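Local coordinates for SusD-like carbohydrate binding protein (Bacteroides vulgatus, PDB 3LEW), which probably binds carbohydrate at the outer membrane, as a SusD-family protein likely involved in nutrient binding, at residues A[123-128]-A[174-179]; A[286-291]-A[304-309]; A[356-361]-A[388-393]. One frame throughout, in Å; residues are numbered along the deposited sequence.

Contact 1 of 3, residues A[123-128]-A[174-179]; sequences ALRGFL and YAQSIN
The guanidinium of Arg125 and the amide of Gln176 meet obliquely, their planes 76° apart. Arg125 NH2 lies 3.6 Å from Gln176 NE2. Both nitrogens are donors, and they do not bond to each other. They gather round Asp180, one turn on from Gln176: Arg125 NH2 makes a salt bridge to it, and Gln176 NE2 a weak hydrogen bond. The far nitrogen, Arg125 NH1, is held by Asn98 of helix 81-103.

The direct bond across the contact runs from Ser177 OG to Gly126 O, at 2.8 Å. The hydroxyl sits above the carbonyl plane, 42° out of it, and not on a lone pair. Ser177 turns its OG anti to its own backbone N (chi1 177°), which brings it to this oxygen. Gly126 has no side chain, and the backbones come very close: its CA lies 4.1 Å from Ser177 CA.

Helices 111-135 and 170-187 thus pack through small residues in the helical, TPR-clan part of the SusD-like protein. A buried hydroxyl is satisfied by a main-chain oxygen of the other helix, while the carboxylate of Asp180 would offset the arginine charge and draw the two donor groups together.

Contact 2 of 3, residues A[286-291]-A[304-309]; sequences FNVDPY and EMLFWA
Val288 and Leu306 have the nearest CA atoms, 7.7 Å apart, and the two strands meet through side chains. The direct contact is apolar. Val288 and Leu306 both point their CB toward the other segment. Val288 CG2 touches Leu306 CD2 at 4.1 Å, and the two side chains lie at about a right angle. In Val288 this methyl stands beside the backbone N, while CG1 takes the anti place. Leu306 reaches across with CG anti to its carbonyl carbon (chi1 -54°).

The second pair is Pro290 and Trp308. The proline ring meets the six-membered part of the indole at its outer end. Pro290 CG comes to 3.5 Å from Trp308 CH2, and Pro290 CB lies 3.7 Å from the same carbon. The approach to the indole is oblique, and the two side chains are again roughly perpendicular.

Strand 286-288 pairs antiparallel with strand 59-61. Strand 306-309 edges a mixed sheet, where it runs antiparallel to strand 321-326, and Val288 is also backbone-bonded to Met324 of that neighbouring strand.

After Val288 the chain turns at Asp289. Asp289 OD1 accepts from Tyr291 N at 3.0 Å, forming an Asx turn with Pro290 at its middle. The N-H meets this oxygen from well above the carboxylate plane, 70° out of it. Held in the turn, Pro290 presents its ring to Trp308. Tyr424 touches Pro290 and also meets the ring of Trp308, with the two ring planes at about 50°.

Contact 3 of 3, residues A[356-361]-A[388-393]; sequences AKAHLN and QDLLET
His359 and Leu391 both hold CG beside the backbone N, and Leu391 (chi1 -71°) thereby carries its two methyls to the imidazole. Leu390 does the reverse: its CG is anti to the backbone N (chi1 -179°), which swings CD2 to Ala358. Leu391 CD1 lies over one face of the His359 ring, 3.9 Å from its centroid and 30° off the normal. This is a CH-pi contact. The His359 ring also stacks with Trp219 of helix 219-232. The same leucine methyl, Leu391 CD1, is 3.5 Å from His359 CE1. The other branch, Leu391 CD2, sits 3.5 Å from His359 NE2. The leucine side chain thus lies across the ring, at about a right angle to the histidine side chain.

Ala358 fits between the two leucines. Its CB is 3.7 Å from Leu391 CD2 and 3.8 Å from Leu390 CD2. The short methyl is consistent with the close approach of the backbones, 6.5 Å between Ala358 CA and Leu391 CA.

The contact joins the C-terminal turn of helix 346-359 to the start of helix 387-401, with helix 365-376 between them in the chain. Both lie in the helical SusD-family region, of the TPR clan. The first helix closes in a Schellman motif: Asn361 is the first residue to leave helical angles, its phi is positive, and its N bonds back to Ala358 O. Ala358 O also receives Gln387 NE2 from the other helix, a polar tie beside the apolar patch.

Within helix 387-401, Thr393 folds back onto its own helix. Its OG1 donates to Asp389 O at 2.8 Å. Thr393 N bonds to the same oxygen, and the two donors arrive from opposite faces of the carbonyl plane.

Overall arrangement
The three contacts use separate elements and follow one another along the chain. Contacts 1 and 2 are buried; contact 3 is partly buried. Contact 1 is nearest the centre of the chain and contact 3 farthest from it. Contacts 1 and 3 each pair two helices but lie in different sequence regions of the SusD-like protein, 25 Å between centres. Contact 2 joins strands, and it lies across the centre of the chain from contact 1, 36 Å between centres. Chemistry differs too. Contact 1 is polar and brings backbones close. Contacts 2 and 3 are apolar across the segments, with an aromatic group in each: an indole against proline, an imidazole against leucine.

Contact 1 of 3, residues A[123-128]-A[174-179]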
# COMPACT_ATOMS: atom_id res chain seq x y z
N ALA A 123 -2.19 5.98 16.83
CA ALA A 123 -2.28 4.93 15.80
C ALA A 123 -2.00 5.52 14.42
O ALA A 123 -1.22 4.95 13.65
CB ALA A 123 -3.67 4.21 15.86
N LEU A 124 -2.58 6.69 14.13
CA LEU A 124 -2.32 7.38 12.85
C LEU A 124 -0.85 7.78 12.76
O LEU A 124 -0.21 7.60 11.72
CB LEU A 124 -3.23 8.58 12.65
CG LEU A 124 -3.13 9.35 11.29
CD1 LEU A 124 -3.29 8.44 10.09
CD2 LEU A 124 -4.15 10.46 11.25
N ARG A 125 -0.32 8.31 13.85
CA ARG A 125 1.10 8.67 13.86
C ARG A 125 1.96 7.43 13.61
O ARG A 125 2.92 7.44 12.78
CB ARG A 125 1.48 9.37 15.14
CG ARG A 125 2.88 9.95 15.08
CD ARG A 125 3.24 10.70 16.37
NE ARG A 125 3.61 9.81 17.48
CZ ARG A 125 3.85 10.22 18.73
NH1 ARG A 125 3.71 11.49 19.08
NH2 ARG A 125 4.20 9.36 19.67
N GLY A 126 1.65 6.34 14.30
CA GLY A 126 2.36 5.08 14.09
C GLY A 126 2.30 4.58 12.66
O GLY A 126 3.30 4.07 12.10
N PHE A 127 1.13 4.70 12.04
CA PHE A 127 0.95 4.34 10.63
C PHE A 127 1.85 5.15 9.69
O PHE A 127 2.40 4.59 8.73
CB PHE A 127 -0.51 4.53 10.22
CG PHE A 127 -0.79 4.29 8.74
CD1 PHE A 127 -0.84 3.00 8.23
CD2 PHE A 127 -1.04 5.32 7.89
CE1 PHE A 127 -1.12 2.75 6.88
CE2 PHE A 127 -1.30 5.06 6.55
CZ PHE A 127 -1.36 3.79 6.07
N LEU A 128 2.02 6.43 9.99
CA LEU A 128 2.82 7.31 9.15
C LEU A 128 4.32 7.01 9.38
O LEU A 128 5.11 6.99 8.43
CB LEU A 128 2.47 8.78 9.35
CG LEU A 128 1.05 9.13 8.87
CD1 LEU A 128 0.65 10.57 9.36
CD2 LEU A 128 0.90 8.91 7.35
N TYR A 174 11.02 2.08 12.89
CA TYR A 174 10.16 0.91 13.16
C TYR A 174 9.74 0.82 14.64
O TYR A 174 8.57 0.58 14.94
CB TYR A 174 10.78 -0.40 12.66
CG TYR A 174 10.49 -0.75 11.21
CD1 TYR A 174 9.18 -0.99 10.78
CD2 TYR A 174 11.52 -0.92 10.31
CE1 TYR A 174 8.89 -1.31 9.48
CE2 TYR A 174 11.25 -1.25 8.98
CZ TYR A 174 9.94 -1.47 8.59
OH TYR A 174 9.63 -1.81 7.29
N ALA A 175 10.67 1.02 15.58
CA ALA A 175 10.37 0.91 17.00
C ALA A 175 9.35 1.99 17.43
O ALA A 175 8.47 1.74 18.25
CB ALA A 175 11.66 0.98 17.86
N GLN A 176 9.49 3.19 16.85
CA GLN A 176 8.57 4.30 17.11
C GLN A 176 7.18 3.94 16.62
O GLN A 176 6.22 4.12 17.35
CB GLN A 176 9.06 5.59 16.41
CG GLN A 176 8.20 6.84 16.66
CD GLN A 176 8.22 7.25 18.11
OE1 GLN A 176 9.31 7.37 18.70
NE2 GLN A 176 7.05 7.45 18.71
N SER A 177 7.08 3.38 15.43
CA SER A 177 5.77 2.97 14.88
C SER A 177 5.09 1.96 15.79
O SER A 177 3.93 2.13 16.23
CB SER A 177 5.97 2.38 13.50
OG SER A 177 4.76 1.90 12.95
N ILE A 178 5.82 0.89 16.12
CA ILE A 178 5.30 -0.18 16.95
C ILE A 178 4.93 0.34 18.33
O ILE A 178 3.83 0.04 18.82
CB ILE A 178 6.25 -1.35 17.00
CG1 ILE A 178 6.34 -2.02 15.61
CG2 ILE A 178 5.83 -2.40 18.04
CD1 ILE A 178 7.54 -2.97 15.48
N ASN A 179 5.78 1.19 18.93
CA ASN A 179 5.44 1.73 20.24
C ASN A 179 4.18 2.58 20.26
O ASN A 179 3.35 2.45 21.18
CB ASN A 179 6.59 2.50 20.82
CG ASN A 179 6.46 2.69 22.30
OD1 ASN A 179 6.57 1.73 23.10
ND2 ASN A 179 6.24 3.93 22.71

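Contact 2 of 3, residues A[286-291]-A[304-309]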
# COMPACT_ATOMS: atom_id res chain seq x y z
N PHE A 286 -2.66 1.11 -15.40
CA PHE A 286 -2.16 0.00 -14.54
C PHE A 286 -2.55 -1.35 -15.11
O PHE A 286 -3.49 -1.99 -14.66
CB PHE A 286 -2.61 0.19 -13.08
CG PHE A 286 -1.70 1.07 -12.29
CD1 PHE A 286 -1.54 2.41 -12.62
CD2 PHE A 286 -0.94 0.58 -11.26
CE1 PHE A 286 -0.65 3.27 -11.91
CE2 PHE A 286 -0.06 1.42 -10.56
CZ PHE A 286 0.07 2.75 -10.89
N ASN A 287 -1.82 -1.77 -16.15
CA ASN A 287 -2.13 -3.00 -16.81
C ASN A 287 -1.30 -4.12 -16.19
O ASN A 287 -0.43 -3.87 -15.32
CB ASN A 287 -1.94 -2.82 -18.28
CG ASN A 287 -2.93 -1.82 -18.86
OD1 ASN A 287 -4.11 -2.13 -18.97
ND2 ASN A 287 -2.46 -0.60 -19.17
N VAL A 288 -1.58 -5.32 -16.64
CA VAL A 288 -1.07 -6.50 -15.95
C VAL A 288 0.10 -7.11 -16.75
O VAL A 288 0.04 -7.21 -17.97
CB VAL A 288 -2.18 -7.53 -15.76
CG1 VAL A 288 -1.66 -8.75 -14.99
CG2 VAL A 288 -3.39 -6.90 -15.08
N ASP A 289 1.15 -7.54 -16.07
CA ASP A 289 2.13 -8.45 -16.73
C ASP A 289 1.38 -9.70 -17.20
O ASP A 289 0.83 -10.45 -16.39
CB ASP A 289 3.21 -8.86 -15.73
CG ASP A 289 4.28 -9.77 -16.32
OD1 ASP A 289 4.23 -10.09 -17.54
OD2 ASP A 289 5.18 -10.16 -15.54
N PRO A 290 1.44 -10.01 -18.52
CA PRO A 290 0.69 -11.17 -18.94
C PRO A 290 1.14 -12.44 -18.21
O PRO A 290 0.35 -13.32 -17.99
CB PRO A 290 0.97 -11.25 -20.42
CG PRO A 290 1.11 -9.78 -20.83
CD PRO A 290 1.84 -9.16 -19.66
N TYR A 291 2.42 -12.52 -17.86
CA TYR A 291 2.92 -13.66 -17.09
C TYR A 291 2.35 -13.78 -15.66
O TYR A 291 2.39 -14.88 -15.09
CB TYR A 291 4.45 -13.65 -17.02
CG TYR A 291 5.13 -13.84 -18.36
CD1 TYR A 291 4.93 -14.99 -19.12
CD2 TYR A 291 5.96 -12.83 -18.89
CE1 TYR A 291 5.59 -15.17 -20.37
CE2 TYR A 291 6.61 -13.00 -20.14
CZ TYR A 291 6.41 -14.15 -20.87
OH TYR A 291 7.04 -14.30 -22.10
N GLU A 304 -9.81 -15.40 -13.78
CA GLU A 304 -10.91 -15.00 -14.68
C GLU A 304 -10.96 -13.49 -14.90
O GLU A 304 -11.53 -13.00 -15.87
CB GLU A 304 -12.29 -15.40 -14.07
CG GLU A 304 -12.40 -16.87 -13.62
CD GLU A 304 -13.79 -17.26 -13.11
OE1 GLU A 304 -14.65 -16.38 -12.95
OE2 GLU A 304 -14.01 -18.44 -12.86
N MSE A 305 -10.44 -12.76 -13.91
CA MSE A 305 -10.46 -11.28 -13.89
C MSE A 305 -9.31 -10.66 -14.72
O MSE A 305 -9.23 -9.43 -14.88
CB MSE A 305 -10.42 -10.79 -12.45
CG MSE A 305 -11.67 -11.25 -11.72
SE MSE A 305 -11.50 -11.17 -9.81
CE MSE A 305 -10.92 -9.46 -9.70
N LEU A 306 -8.44 -11.52 -15.23
CA LEU A 306 -7.26 -11.13 -16.01
C LEU A 306 -7.51 -11.54 -17.48
O LEU A 306 -7.66 -12.71 -17.80
CB LEU A 306 -6.01 -11.80 -15.49
CG LEU A 306 -5.75 -11.58 -14.00
CD1 LEU A 306 -4.57 -12.48 -13.53
CD2 LEU A 306 -5.51 -10.10 -13.69
N PHE A 307 -7.60 -10.56 -18.37
CA PHE A 307 -7.92 -10.85 -19.75
C PHE A 307 -7.41 -9.75 -20.68
O PHE A 307 -7.29 -8.61 -20.28
CB PHE A 307 -9.44 -10.99 -19.94
CG PHE A 307 -10.23 -9.84 -19.38
CD1 PHE A 307 -10.50 -8.72 -20.17
CD2 PHE A 307 -10.67 -9.86 -18.08
CE1 PHE A 307 -11.21 -7.66 -19.68
CE2 PHE A 307 -11.38 -8.77 -17.56
CZ PHE A 307 -11.64 -7.67 -18.38
N TRP A 308 -7.14 -10.14 -21.92
CA TRP A 308 -6.77 -9.17 -22.97
C TRP A 308 -7.95 -8.29 -23.31
O TRP A 308 -9.08 -8.77 -23.45
CB TRP A 308 -6.36 -9.91 -24.25
CG TRP A 308 -5.17 -10.80 -24.13
CD1 TRP A 308 -5.17 -12.16 -24.28
CD2 TRP A 308 -3.80 -10.41 -23.88
NE1 TRP A 308 -3.89 -12.64 -24.11
CE2 TRP A 308 -3.03 -11.60 -23.86
CE3 TRP A 308 -3.16 -9.19 -23.66
CZ2 TRP A 308 -1.67 -11.59 -23.66
CZ3 TRP A 308 -1.80 -9.18 -23.46
CH2 TRP A 308 -1.07 -10.38 -23.44
N ALA A 309 -7.68 -7.02 -23.53
CA ALA A 309 -8.69 -6.13 -24.07
C ALA A 309 -8.01 -4.93 -24.68
O ALA A 309 -6.90 -4.52 -24.27
CB ALA A 309 -9.72 -5.66 -22.94

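Contact 3 of 3, residues A[356-361]-A[388-393]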
# COMPACT_ATOMS: atom_id res chain seq x y z
N ALA A 356 4.41 -14.68 9.53
CA ALA A 356 5.01 -14.64 10.85
C ALA A 356 5.19 -16.06 11.37
O ALA A 356 6.25 -16.43 11.88
CB ALA A 356 4.12 -13.83 11.78
N LYS A 357 4.15 -16.88 11.21
CA LYS A 357 4.25 -18.27 11.64
C LYS A 357 5.37 -19.09 10.90
O LYS A 357 6.03 -19.94 11.50
CB LYS A 357 2.88 -18.95 11.58
CG LYS A 357 1.96 -18.48 12.70
CD LYS A 357 0.53 -18.94 12.52
CE LYS A 357 -0.30 -18.58 13.77
NZ LYS A 357 -1.78 -18.87 13.52
N ALA A 358 5.56 -18.83 9.61
CA ALA A 358 6.61 -19.49 8.81
C ALA A 358 7.99 -19.16 9.40
O ALA A 358 8.79 -20.04 9.60
CB ALA A 358 6.53 -19.09 7.33
N HIS A 359 8.20 -17.90 9.75
CA HIS A 359 9.45 -17.48 10.41
C HIS A 359 9.65 -18.09 11.78
O HIS A 359 10.78 -18.32 12.19
CB HIS A 359 9.55 -15.95 10.51
CG HIS A 359 9.99 -15.31 9.24
ND1 HIS A 359 11.29 -15.40 8.79
CD2 HIS A 359 9.31 -14.64 8.29
CE1 HIS A 359 11.39 -14.77 7.64
NE2 HIS A 359 10.21 -14.31 7.30
N LEU A 360 8.55 -18.36 12.48
CA LEU A 360 8.59 -18.98 13.80
C LEU A 360 8.60 -20.52 13.76
O LEU A 360 8.63 -21.17 14.80
CB LEU A 360 7.37 -18.51 14.60
CG LEU A 360 7.36 -17.03 15.00
CD1 LEU A 360 6.01 -16.67 15.62
CD2 LEU A 360 8.47 -16.75 15.99
N ASN A 361 8.54 -21.08 12.56
CA ASN A 361 8.39 -22.52 12.37
C ASN A 361 7.17 -23.14 13.03
O ASN A 361 7.20 -24.28 13.50
CB ASN A 361 9.68 -23.23 12.70
CG ASN A 361 10.47 -23.47 11.45
OD1 ASN A 361 11.35 -22.68 11.12
ND2 ASN A 361 10.08 -24.51 10.70
N GLN A 388 12.09 -21.74 3.78
CA GLN A 388 12.34 -20.79 2.68
C GLN A 388 11.31 -20.92 1.54
O GLN A 388 10.84 -19.90 1.04
CB GLN A 388 13.76 -20.91 2.11
CG GLN A 388 14.13 -19.79 1.10
CD GLN A 388 14.02 -18.34 1.66
OE1 GLN A 388 14.22 -18.08 2.86
NE2 GLN A 388 13.67 -17.39 0.76
N ASP A 389 10.98 -22.15 1.14
CA ASP A 389 9.99 -22.36 0.06
C ASP A 389 8.58 -21.97 0.51
O ASP A 389 7.79 -21.49 -0.31
CB ASP A 389 9.98 -23.82 -0.43
CG ASP A 389 11.19 -24.16 -1.31
OD1 ASP A 389 11.90 -23.23 -1.77
OD2 ASP A 389 11.42 -25.37 -1.51
N LEU A 390 8.26 -22.18 1.78
CA LEU A 390 6.96 -21.73 2.34
C LEU A 390 6.89 -20.23 2.32
O LEU A 390 5.89 -19.67 1.85
CB LEU A 390 6.76 -22.23 3.77
CG LEU A 390 5.41 -21.82 4.39
CD1 LEU A 390 4.20 -22.27 3.54
CD2 LEU A 390 5.38 -22.36 5.84
N LEU A 391 7.94 -19.55 2.77
CA LEU A 391 7.99 -18.09 2.63
C LEU A 391 7.80 -17.63 1.20
O LEU A 391 7.01 -16.71 0.93
CB LEU A 391 9.28 -17.52 3.22
CG LEU A 391 9.39 -17.56 4.71
CD1 LEU A 391 10.85 -17.23 5.14
CD2 LEU A 391 8.38 -16.60 5.34
N GLU A 392 8.47 -18.26 0.23
CA GLU A 392 8.30 -17.81 -1.15
C GLU A 392 6.87 -18.05 -1.66
O GLU A 392 6.37 -17.25 -2.44
CB GLU A 392 9.35 -18.43 -2.07
CG GLU A 392 10.72 -17.86 -1.78
CD GLU A 392 11.84 -18.53 -2.53
OE1 GLU A 392 11.59 -19.11 -3.63
OE2 GLU A 392 12.99 -18.47 -2.01
N THR A 393 6.24 -19.10 -1.20
CA THR A 393 4.85 -19.42 -1.57
C THR A 393 3.88 -18.39 -0.98
O THR A 393 2.92 -17.96 -1.64
CB THR A 393 4.50 -20.88 -1.15
OG1 THR A 393 5.44 -21.78 -1.76
CG2 THR A 393 3.10 -21.25 -1.61